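Local coordinates for protein hydroalkoxylation enzyme phnH (Penicillium herquei, PDB 6JJT) that catalyses an enantioselective hydroalkoxylation that yields (2'R)-atrovenetin in the fungal biosynthesis of phenalenones such as herqueinone, at residues Val102-Ala107 / Val111-Asp116; Glu27-Ala32 / Asn126-Trp131; Ile92-Ser95 / Asn99-Val102. All coordinates share one frame; numbering follows the deposited sequence. Where two conformers were deposited one is given.

Interaction 1 of 3, residues Val102-Ala107 / Val111-Asp116; sequences VTESAA and VAVLFD
Thr103 pairs with Leu114, and Ser105 with Ala112, in an antiparallel beta hairpin that contributes two neighbouring strands to the closed eight-stranded barrel; the segment axes run at 161°. Each pair exchanges two backbone bonds. Thr103 N gives an almost straight bond to Leu114 O (2.9 Å, 177° at the hydrogen), and Leu114 N returns one to Thr103 O at 3.0 Å. Two residues along, Ser105 N meets Ala112 O at 3.0 Å and Ala112 N meets Ser105 O at 2.8 Å. In the non-hydrogen-bonded positions the amides turn outward: Val102, Glu104 and Ala106 bond to strand 84-94, Val111 and Val113 to strand 129-133. Leu114 O carries more than one partner, since the CA-H of Val102 also points at it and a water donates to it weakly. That water lies 2.7 Å from Thr103 OG1, on the face shared by Ser105, Ala112 and Leu114; there Ser105 and Leu114 also pack against another subunit. On the opposite face the extended Glu104 side chain crosses Val111, its CD 3.5 Å from Val111 CG1, while OE2 is hydrogen-bonded to Tyr90 OH and weakly to Tyr145 OH. Val102 and Val113 both hold CG1 trans to their own backbone N (chi1 -171° in Val113), and these two methyls meet more tightly than usual, Val102 CG1 to Val113 CG1 being 3.4 Å.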
ATOM      1  N   VAL D 102      -2.065  -1.064 -14.205  1.00  8.94           N
ATOM      2  CA  VAL D 102      -1.444  -2.334 -13.903  1.00  8.84           C
ATOM      3  C   VAL D 102      -0.748  -2.186 -12.558  1.00  9.93           C
ATOM      4  O   VAL D 102       0.060  -1.267 -12.363  1.00 10.23           O
ATOM      5  CB  VAL D 102      -0.436  -2.742 -14.990  1.00 10.36           C
ATOM      6  CG1 VAL D 102       0.175  -4.098 -14.656  1.00 12.34           C
ATOM      7  CG2 VAL D 102      -1.106  -2.795 -16.388  1.00 11.87           C
ATOM      8  N   THR D 103      -1.078  -3.068 -11.625  1.00  9.10           N
ATOM      9  CA  THR D 103      -0.506  -3.115 -10.282  1.00  9.96           C
ATOM     10  C   THR D 103       0.326  -4.381 -10.180  1.00  9.12           C
ATOM     11  O   THR D 103      -0.255  -5.498 -10.153  1.00  9.66           O
ATOM     12  CB  THR D 103      -1.617  -3.047  -9.220  1.00 10.24           C
ATOM     13  OG1 THR D 103      -2.317  -1.816  -9.430  1.00 11.72           O
ATOM     14  CG2 THR D 103      -1.048  -3.093  -7.814  1.00 11.33           C
ATOM     15  N   GLU D 104       1.656  -4.244 -10.119  1.00  9.97           N
ATOM     16  CA  GLU D 104       2.515  -5.398 -10.036  1.00 10.47           C
ATOM     17  C   GLU D 104       3.123  -5.518  -8.656  1.00 10.00           C
ATOM     18  O   GLU D 104       3.446  -4.538  -7.994  1.00 10.01           O
ATOM     19  CB  GLU D 104       3.693  -5.285 -11.003  1.00 12.58           C
ATOM     20  CG  GLU D 104       3.330  -5.390 -12.477  1.00 15.81           C
ATOM     21  CD  GLU D 104       4.485  -5.569 -13.458  1.00 16.92           C
ATOM     22  OE1 GLU D 104       5.630  -5.340 -13.015  1.00 18.90           O
ATOM     23  OE2 GLU D 104       4.188  -5.982 -14.623  1.00 17.52           O
ATOM     24  N   SER D 105       3.275  -6.745  -8.203  1.00  9.21           N
ATOM     25  CA  SER D 105       3.967  -7.066  -6.958  1.00  9.21           C
ATOM     26  C   SER D 105       4.812  -8.306  -7.208  1.00  9.65           C
ATOM     27  O   SER D 105       4.290  -9.280  -7.778  1.00 11.22           O
ATOM     28  CB  SER D 105       3.046  -7.232  -5.773  1.00 10.45           C
ATOM     29  OG  SER D 105       2.012  -8.174  -6.077  1.00 11.94           O
ATOM     30  N   ALA D 106       6.072  -8.312  -6.801  1.00  9.55           N
ATOM     31  CA  ALA D 106       6.989  -9.319  -7.325  1.00  9.22           C
ATOM     32  C   ALA D 106       7.934  -9.825  -6.266  1.00 10.04           C
ATOM     33  O   ALA D 106       8.406  -9.052  -5.459  1.00 10.30           O
ATOM     34  CB  ALA D 106       7.783  -8.739  -8.489  1.00 10.67           C
ATOM     35  N   ALA D 107       8.205 -11.146  -6.284  1.00 11.19           N
ATOM     36  CA  ALA D 107       9.399 -11.723  -5.704  1.00 12.53           C
ATOM     37  C   ALA D 107      10.312 -12.018  -6.878  1.00 12.05           C
ATOM     38  O   ALA D 107      10.176 -13.058  -7.542  1.00 12.43           O
ATOM     39  CB  ALA D 107       9.033 -12.996  -4.938  1.00 14.14           C
ATOM     40  N   VAL D 111       6.448 -12.201 -11.075  1.00 10.31           N
ATOM     41  CA  VAL D 111       5.652 -10.977 -11.010  1.00 10.47           C
ATOM     42  C   VAL D 111       4.176 -11.312 -11.007  1.00 11.04           C
ATOM     43  O   VAL D 111       3.664 -11.918 -11.941  1.00 12.29           O
ATOM     44  CB  VAL D 111       5.989 -10.047 -12.192  1.00 10.96           C
ATOM     45  CG1 VAL D 111       5.222  -8.719 -12.050  1.00 12.66           C
ATOM     46  CG2 VAL D 111       7.489  -9.814 -12.293  1.00 12.07           C
ATOM     47  N   ALA D 112       3.452 -10.849  -9.984  1.00  9.99           N
ATOM     48  CA  ALA D 112       2.003 -10.994  -9.953  1.00 10.11           C
ATOM     49  C   ALA D 112       1.375  -9.688 -10.409  1.00  9.62           C
ATOM     50  O   ALA D 112       1.920  -8.613 -10.061  1.00 10.72           O
ATOM     51  CB  ALA D 112       1.555 -11.287  -8.530  1.00 10.31           C
ATOM     52  N   VAL D 113       0.222  -9.740 -11.059  1.00  9.92           N
ATOM     53  CA  VAL D 113      -0.347  -8.571 -11.687  1.00 10.07           C
ATOM     54  C   VAL D 113      -1.840  -8.545 -11.450  1.00  9.65           C
ATOM     55  O   VAL D 113      -2.524  -9.586 -11.536  1.00  9.72           O
ATOM     56  CB  VAL D 113      -0.121  -8.632 -13.214  1.00 13.13           C
ATOM     57  CG1 VAL D 113      -0.500  -7.327 -13.868  1.00 15.90           C
ATOM     58  CG2 VAL D 113       1.303  -8.987 -13.559  1.00 14.10           C
ATOM     59  N   LEU D 114      -2.352  -7.351 -11.190  1.00  8.94           N
ATOM     60  CA  LEU D 114      -3.754  -7.018 -11.136  1.00  9.52           C
ATOM     61  C   LEU D 114      -4.003  -5.830 -12.074  1.00  9.17           C
ATOM     62  O   LEU D 114      -3.047  -5.102 -12.397  1.00  9.43           O
ATOM     63  CB  LEU D 114      -4.183  -6.667  -9.702  1.00  9.66           C
ATOM     64  CG  LEU D 114      -4.132  -7.833  -8.723  1.00 10.00           C
ATOM     65  CD1 LEU D 114      -4.160  -7.297  -7.293  1.00 11.81           C
ATOM     66  CD2 LEU D 114      -5.259  -8.844  -8.946  1.00 11.30           C
ATOM     67  N   PHE D 115      -5.256  -5.620 -12.464  1.00  9.12           N
ATOM     68  CA  PHE D 115      -5.642  -4.628 -13.458  1.00  8.96           C
ATOM     69  C   PHE D 115      -6.867  -3.858 -13.027  1.00 10.14           C
ATOM     70  O   PHE D 115      -7.732  -4.378 -12.311  1.00 10.15           O
ATOM     71  CB  PHE D 115      -6.058  -5.321 -14.779  1.00 10.72           C
ATOM     72  CG  PHE D 115      -4.995  -6.221 -15.364  1.00 11.32           C
ATOM     73  CD1 PHE D 115      -3.987  -5.687 -16.184  1.00 12.53           C
ATOM     74  CD2 PHE D 115      -4.939  -7.568 -15.034  1.00 12.12           C
ATOM     75  CE1 PHE D 115      -3.005  -6.523 -16.723  1.00 13.31           C
ATOM     76  CE2 PHE D 115      -3.942  -8.382 -15.527  1.00 14.55           C
ATOM     77  CZ  PHE D 115      -2.975  -7.866 -16.369  1.00 13.15           C
ATOM     78  N   ASP D 116      -6.932  -2.581 -13.434  1.00  9.79           N
ATOM     79  CA  ASP D 116      -8.104  -1.768 -13.209  0.50 10.19           C
ATOM     80  C   ASP D 116      -8.396  -0.946 -14.449  1.00 11.02           C
ATOM     81  O   ASP D 116      -7.566  -0.132 -14.883  1.00 10.06           O
ATOM     82  CB  ASP D 116      -7.906  -0.848 -12.000  0.50 11.67           C
ATOM     83  CG  ASP D 116      -9.184  -0.278 -11.431  0.50 13.06           C
ATOM     84  OD1 ASP D 116     -10.081   0.089 -12.206  0.50 15.22           O
ATOM     85  OD2 ASP D 116      -9.278  -0.218 -10.209  0.50 14.56           O
TER
HETATM   86  O   HOH W   1      -4.331  -2.248 -11.124  1.00 11.75           O

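Interaction 2 of 3, residues Glu27-Ala32 / Asn126-Trp131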
ATOM      1  N   GLU D  27      -3.392 -19.385 -19.097  1.00 20.26           N
ATOM      2  CA  GLU D  27      -3.571 -19.004 -20.490  1.00 21.07           C
ATOM      3  C   GLU D  27      -2.691 -17.795 -20.770  1.00 19.98           C
ATOM      4  O   GLU D  27      -2.627 -16.878 -19.957  1.00 18.29           O
ATOM      5  CB  GLU D  27      -5.032 -18.639 -20.760  1.00 25.18           C
ATOM      6  CG  GLU D  27      -5.950 -19.821 -21.062  1.00 36.57           C
ATOM      7  CD  GLU D  27      -5.375 -20.891 -21.986  1.00 43.58           C
ATOM      8  OE1 GLU D  27      -4.902 -20.546 -23.109  1.00 50.14           O
ATOM      9  OE2 GLU D  27      -5.368 -22.079 -21.574  1.00 54.10           O
ATOM     10  N   PHE D  28      -1.985 -17.769 -21.897  1.00 18.46           N
ATOM     11  CA  PHE D  28      -1.113 -16.639 -22.201  1.00 17.10           C
ATOM     12  C   PHE D  28      -1.938 -15.369 -22.335  1.00 17.68           C
ATOM     13  O   PHE D  28      -3.006 -15.323 -22.938  1.00 17.82           O
ATOM     14  CB  PHE D  28      -0.340 -16.909 -23.503  1.00 17.40           C
ATOM     15  CG  PHE D  28       0.567 -15.753 -23.854  1.00 19.27           C
ATOM     16  CD1 PHE D  28       1.628 -15.377 -23.037  1.00 18.91           C
ATOM     17  CD2 PHE D  28       0.294 -14.982 -24.971  1.00 20.85           C
ATOM     18  CE1 PHE D  28       2.441 -14.305 -23.379  1.00 20.14           C
ATOM     19  CE2 PHE D  28       1.082 -13.882 -25.295  1.00 21.99           C
ATOM     20  CZ  PHE D  28       2.147 -13.540 -24.489  1.00 19.88           C
ATOM     21  N   LEU D  29      -1.501 -14.312 -21.618  1.00 15.82           N
ATOM     22  CA  LEU D  29      -2.282 -13.085 -21.574  1.00 14.91           C
ATOM     23  C   LEU D  29      -1.634 -11.958 -22.381  1.00 15.32           C
ATOM     24  O   LEU D  29      -2.356 -11.327 -23.144  1.00 15.40           O
ATOM     25  CB  LEU D  29      -2.470 -12.648 -20.107  1.00 15.59           C
ATOM     26  CG  LEU D  29      -3.410 -11.467 -19.855  1.00 14.00           C
ATOM     27  CD1 LEU D  29      -4.833 -11.711 -20.321  1.00 15.73           C
ATOM     28  CD2 LEU D  29      -3.363 -11.023 -18.388  1.00 14.56           C
ATOM     29  N   PHE D  30      -0.350 -11.644 -22.116  1.00 14.10           N
ATOM     30  CA  PHE D  30       0.285 -10.513 -22.804  1.00 15.48           C
ATOM     31  C   PHE D  30       1.764 -10.565 -22.554  1.00 13.86           C
ATOM     32  O   PHE D  30       2.210 -11.201 -21.614  1.00 14.80           O
ATOM     33  CB  PHE D  30      -0.249  -9.120 -22.391  1.00 16.74           C
ATOM     34  CG  PHE D  30       0.144  -8.583 -21.024  1.00 17.13           C
ATOM     35  CD1 PHE D  30      -0.393  -9.127 -19.849  1.00 19.31           C
ATOM     36  CD2 PHE D  30       1.004  -7.490 -20.917  1.00 17.65           C
ATOM     37  CE1 PHE D  30      -0.048  -8.595 -18.604  1.00 18.68           C
ATOM     38  CE2 PHE D  30       1.311  -6.933 -19.674  1.00 17.88           C
ATOM     39  CZ  PHE D  30       0.793  -7.496 -18.509  1.00 16.73           C
ATOM     40  N   SER D  31       2.529  -9.845 -23.405  1.00 17.18           N
ATOM     41  CA  SER D  31       3.920  -9.570 -23.136  1.00 16.64           C
ATOM     42  C   SER D  31       4.089  -8.058 -22.983  1.00 15.57           C
ATOM     43  O   SER D  31       3.305  -7.250 -23.476  1.00 15.34           O
ATOM     44  CB  SER D  31       4.796 -10.080 -24.253  1.00 20.11           C
ATOM     45  OG  SER D  31       4.462  -9.340 -25.411  1.00 19.55           O
ATOM     46  N   ALA D  32       5.176  -7.717 -22.294  1.00 15.63           N
ATOM     47  CA  ALA D  32       5.539  -6.327 -22.096  1.00 16.86           C
ATOM     48  C   ALA D  32       7.031  -6.216 -22.361  1.00 17.74           C
ATOM     49  O   ALA D  32       7.821  -7.033 -21.869  1.00 18.35           O
ATOM     50  CB  ALA D  32       5.222  -5.871 -20.681  1.00 17.15           C
ATOM     51  N   ASN D 126     -10.541  -6.650 -14.914  1.00 12.39           N
ATOM     52  CA  ASN D 126     -10.732  -6.341 -13.516  1.00 13.80           C
ATOM     53  C   ASN D 126     -10.868  -7.602 -12.677  1.00 14.92           C
ATOM     54  O   ASN D 126     -10.645  -7.571 -11.456  1.00 15.01           O
ATOM     55  CB  ASN D 126     -11.972  -5.478 -13.296  1.00 13.55           C
ATOM     56  CG  ASN D 126     -11.843  -4.079 -13.857  1.00 14.43           C
ATOM     57  OD1 ASN D 126     -10.742  -3.588 -14.076  1.00 13.85           O
ATOM     58  ND2 ASN D 126     -12.954  -3.426 -14.079  1.00 16.32           N
ATOM     59  N   ASN D 127     -11.273  -8.695 -13.335  1.00 13.12           N
ATOM     60  CA  ASN D 127     -11.441  -9.953 -12.635  1.00 13.95           C
ATOM     61  C   ASN D 127     -10.260 -10.883 -12.808  1.00 13.34           C
ATOM     62  O   ASN D 127     -10.359 -12.045 -12.413  1.00 13.82           O
ATOM     63  CB  ASN D 127     -12.729 -10.655 -13.083  1.00 15.33           C
ATOM     64  CG  ASN D 127     -13.934  -9.805 -12.774  1.00 23.19           C
ATOM     65  OD1 ASN D 127     -14.056  -9.265 -11.675  1.00 22.17           O
ATOM     66  ND2 ASN D 127     -14.775  -9.586 -13.773  1.00 27.06           N
ATOM     67  N   VAL D 128      -9.141 -10.419 -13.362  1.00 11.90           N
ATOM     68  CA  VAL D 128      -8.007 -11.266 -13.671  1.00 11.67           C
ATOM     69  C   VAL D 128      -6.867 -11.141 -12.658  1.00 11.28           C
ATOM     70  O   VAL D 128      -6.418 -10.027 -12.323  1.00 11.89           O
ATOM     71  CB  VAL D 128      -7.450 -10.970 -15.088  1.00 12.37           C
ATOM     72  CG1 VAL D 128      -6.136 -11.685 -15.371  1.00 14.13           C
ATOM     73  CG2 VAL D 128      -8.534 -11.296 -16.138  1.00 12.99           C
ATOM     74  N   THR D 129      -6.311 -12.266 -12.234  1.00 10.93           N
ATOM     75  CA  THR D 129      -4.991 -12.330 -11.624  1.00 11.88           C
ATOM     76  C   THR D 129      -4.029 -12.895 -12.659  1.00 10.72           C
ATOM     77  O   THR D 129      -4.232 -14.044 -13.183  1.00 12.60           O
ATOM     78  CB  THR D 129      -4.936 -13.307 -10.435  1.00 10.25           C
ATOM     79  OG1 THR D 129      -5.657 -14.519 -10.794  1.00 11.01           O
ATOM     80  CG2 THR D 129      -5.667 -12.767  -9.235  1.00 12.07           C
ATOM     81  N   ALA D 130      -2.968 -12.170 -12.982  1.00  9.83           N
ATOM     82  CA  ALA D 130      -1.934 -12.679 -13.869  1.00 10.38           C
ATOM     83  C   ALA D 130      -0.595 -12.843 -13.198  1.00 11.65           C
ATOM     84  O   ALA D 130      -0.367 -12.371 -12.073  1.00 11.13           O
ATOM     85  CB  ALA D 130      -1.847 -11.794 -15.099  1.00 13.14           C
ATOM     86  N   TRP D 131       0.354 -13.461 -13.910  1.00 10.94           N
ATOM     87  CA  TRP D 131       1.658 -13.809 -13.387  1.00 11.19           C
ATOM     88  C   TRP D 131       2.632 -13.795 -14.557  1.00 11.69           C
ATOM     89  O   TRP D 131       2.260 -14.326 -15.623  1.00 13.75           O
ATOM     90  CB  TRP D 131       1.618 -15.213 -12.768  1.00 10.71           C
ATOM     91  CG  TRP D 131       2.899 -15.636 -12.150  1.00 11.64           C
ATOM     92  CD1 TRP D 131       3.234 -15.588 -10.821  1.00 11.04           C
ATOM     93  CD2 TRP D 131       4.058 -16.197 -12.792  1.00 11.64           C
ATOM     94  NE1 TRP D 131       4.483 -16.060 -10.600  1.00 10.48           N
ATOM     95  CE2 TRP D 131       5.017 -16.462 -11.791  1.00 12.02           C
ATOM     96  CE3 TRP D 131       4.385 -16.527 -14.123  1.00 13.35           C
ATOM     97  CZ2 TRP D 131       6.275 -16.978 -12.046  1.00 13.19           C
ATOM     98  CZ3 TRP D 131       5.636 -17.048 -14.378  1.00 14.21           C
ATOM     99  CH2 TRP D 131       6.550 -17.308 -13.357  1.00 14.19           C
TER
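Leu29, Val128 and Ala130 all pack against the ring of Phe115, so an aromatic group from strand 110-116 backs this small apolar contact. Beside Leu29, the Phe30 ring stacks with Tyr145 and meets Phe65 with the planes at about 40°. The Phe28 ring has the backbone N of Phe30 over one face, 3.9 Å above its plane and displaced toward the rim. Across the two segments the touching is done by methyl groups alone. With CG trans to the backbone N (chi1 -173°), the Leu29 branch is directed across to the other segment, and CD2 is the methyl that does the touching, 3.7 Å from Ala130 CB. The same CD2 meets Val128 CG1 tip to tip at 4.2 Å. No hydrogen bond joins the segments, and the nearest CA atoms, those of Leu29 and Ala130, are 7.7 Å apart. In the antiparallel barrel, strand 142-148 runs between strands 26-44 and 129-133, and a classic beta bulge interrupts the pairing of 26-44 with 142-148, Leu29 and Phe30 both facing Tyr145 and both bonded to its backbone. Leu29 accordingly has a helix-like psi of -53° within a strand.

Interaction 3 of 3, residues Ile92-Ser95 / Asn99-Val102; sequences IQTS and NILV
The turn end of the beta hairpin formed by strands 84-94 and 99-107 holds this contact, in which Ile92 faces Ile100 and Gln93 faces Asn99 across antiparallel backbones whose segment axes make an angle of 149°. Ile92 and Ile100 form the hydrogen-bonded pair. Ile92 N donates to Ile100 O at 2.9 Å, with the donor in the carbonyl plane. In return Ile100 N reaches Ile92 O at 2.8 Å, nearly along the C=O axis. Ile92 O is also approached by the CA-H of Asn99 (CA to O 3.4 Å). On the face bearing Gln93 and Asn99 the two side chains lie alongside each other and point the same way, and Gln93 CG sits 3.4 Å from Asn99 OD1. Asn99 ND2 bonds to Ile41 O of a neighbouring subunit, which ties this face to the tetramer. Thr94 OG1 turns to the loop, bonded to Asp96 OD1 and Ala98 N. Its chi1 of 64° thereby sets CG2 trans to the carbonyl carbon; the Thr94 and Ile100 side chains cross at about a right angle, with Thr94 CG2 3.6 Å from Ile100 CD1. On the face bearing Ile92 and Ile100, Val102, two residues beyond Ile100 on strand 99-107, turns its second methyl to Ile92: Val102 CG2 is 3.5 Å from Ile92 CD1.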
ATOM      1  N   ILE D  92      -1.227   1.324 -18.968  1.00 10.68           N
ATOM      2  CA  ILE D  92      -1.247   0.901 -20.373  1.00 11.13           C
ATOM      3  C   ILE D  92      -2.316   1.706 -21.076  1.00 11.60           C
ATOM      4  O   ILE D  92      -3.444   1.802 -20.582  1.00 12.81           O
ATOM      5  CB  ILE D  92      -1.565  -0.610 -20.486  1.00 12.11           C
ATOM      6  CG1 ILE D  92      -0.414  -1.427 -19.912  1.00 13.11           C
ATOM      7  CG2 ILE D  92      -1.834  -0.990 -21.953  1.00 13.58           C
ATOM      8  CD1 ILE D  92      -0.686  -2.926 -19.881  1.00 14.66           C
ATOM      9  N   GLN D  93      -1.946   2.336 -22.183  1.00 13.43           N
ATOM     10  CA  GLN D  93      -2.982   2.812 -23.095  1.00 14.00           C
ATOM     11  C   GLN D  93      -3.013   1.877 -24.315  1.00 14.61           C
ATOM     12  O   GLN D  93      -1.992   1.684 -24.991  1.00 16.29           O
ATOM     13  CB  GLN D  93      -2.727   4.281 -23.449  1.00 15.22           C
ATOM     14  CG  GLN D  93      -3.867   4.889 -24.259  1.00 17.33           C
ATOM     15  CD  GLN D  93      -3.802   6.401 -24.268  1.00 20.11           C
ATOM     16  OE1 GLN D  93      -4.442   7.122 -23.492  1.00 20.75           O
ATOM     17  NE2 GLN D  93      -2.971   6.937 -25.152  1.00 23.03           N
ATOM     18  N   THR D  94      -4.178   1.271 -24.577  1.00 15.62           N
ATOM     19  CA  THR D  94      -4.265   0.316 -25.665  1.00 16.25           C
ATOM     20  C   THR D  94      -4.267   1.057 -27.000  1.00 18.47           C
ATOM     21  O   THR D  94      -4.519   2.248 -27.052  1.00 16.11           O
ATOM     22  CB  THR D  94      -5.535  -0.539 -25.522  1.00 18.00           C
ATOM     23  OG1 THR D  94      -6.630   0.354 -25.649  1.00 17.05           O
ATOM     24  CG2 THR D  94      -5.645  -1.271 -24.196  1.00 17.14           C
ATOM     25  N   SER D  95      -4.081   0.278 -28.077  1.00 19.89           N
ATOM     26  CA  SER D  95      -4.094   0.796 -29.453  1.00 23.50           C
ATOM     27  C   SER D  95      -5.390   1.551 -29.757  1.00 24.24           C
ATOM     28  O   SER D  95      -5.365   2.562 -30.457  1.00 25.28           O
ATOM     29  CB  SER D  95      -3.867  -0.313 -30.452  1.00 26.86           C
ATOM     30  OG  SER D  95      -4.738  -1.393 -30.193  1.00 29.80           O
ATOM     31  N   ASN D  99      -7.468   3.206 -21.180  1.00 12.86           N
ATOM     32  CA  ASN D  99      -6.451   3.294 -20.141  1.00 12.16           C
ATOM     33  C   ASN D  99      -6.686   2.169 -19.135  1.00 10.78           C
ATOM     34  O   ASN D  99      -7.807   1.989 -18.671  1.00 11.67           O
ATOM     35  CB  ASN D  99      -6.550   4.637 -19.458  1.00 12.06           C
ATOM     36  CG  ASN D  99      -6.142   5.803 -20.327  1.00 12.77           C
ATOM     37  OD1 ASN D  99      -5.367   5.591 -21.261  1.00 13.81           O
ATOM     38  ND2 ASN D  99      -6.648   6.969 -20.000  1.00 12.83           N
ATOM     39  N   ILE D 100      -5.604   1.481 -18.767  1.00 11.19           N
ATOM     40  CA  ILE D 100      -5.659   0.359 -17.837  1.00 10.66           C
ATOM     41  C   ILE D 100      -4.543   0.548 -16.812  1.00 10.70           C
ATOM     42  O   ILE D 100      -3.383   0.632 -17.202  1.00 11.05           O
ATOM     43  CB  ILE D 100      -5.470  -0.994 -18.557  1.00 12.00           C
ATOM     44  CG1 ILE D 100      -6.471  -1.180 -19.705  1.00 12.81           C
ATOM     45  CG2 ILE D 100      -5.447  -2.147 -17.558  1.00 12.78           C
ATOM     46  CD1 ILE D 100      -6.089  -2.249 -20.712  1.00 14.89           C
ATOM     47  N   LEU D 101      -4.906   0.577 -15.518  1.00 10.19           N
ATOM     48  CA  LEU D 101      -3.846   0.554 -14.494  1.00 10.21           C
ATOM     49  C   LEU D 101      -3.374  -0.875 -14.243  1.00  9.48           C
ATOM     50  O   LEU D 101      -4.198  -1.783 -14.025  1.00 10.76           O
ATOM     51  CB  LEU D 101      -4.391   1.117 -13.174  1.00 10.30           C
ATOM     52  CG  LEU D 101      -3.356   1.161 -12.045  1.00 10.48           C
ATOM     53  CD1 LEU D 101      -2.297   2.194 -12.356  1.00 12.24           C
ATOM     54  CD2 LEU D 101      -4.013   1.439 -10.697  1.00 11.94           C
ATOM     55  N   VAL D 102      -2.065  -1.064 -14.205  1.00  8.94           N
ATOM     56  CA  VAL D 102      -1.444  -2.334 -13.903  1.00  8.84           C
ATOM     57  C   VAL D 102      -0.748  -2.186 -12.558  1.00  9.93           C
ATOM     58  O   VAL D 102       0.060  -1.267 -12.363  1.00 10.23           O
ATOM     59  CB  VAL D 102      -0.436  -2.742 -14.990  1.00 10.36           C
ATOM     60  CG1 VAL D 102       0.175  -4.098 -14.656  1.00 12.34           C
ATOM     61  CG2 VAL D 102      -1.106  -2.795 -16.388  1.00 11.87           C
TER

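Overall arrangement
Interactions 3 and 1 use successive neighbouring strands (84-94, 99-107, 110-116), whereas interaction 2 spans across strand 142-148 from 129-133 to 26-44. Interactions 1 and 3 share Val102; their centres are 14 Å apart, and a probable hydrogen bond from Leu101 N to Asp116 O (2.8 Å) joins them. Interaction 2, centred 9 Å from interaction 1, meets it through a probable bond from Val113 N to Ala130 O (2.9 Å). Phe115 bridges all three: its CZ lies 3.8 Å from Phe30 CE1, and its CD1 is 4.1 Å from Ile100 CG2. Interactions 2 and 3, 13 Å apart between centres, do not touch. A bound di(hydroxyethyl)ether lies about 9 Å from the Thr103 side chain of interaction 1.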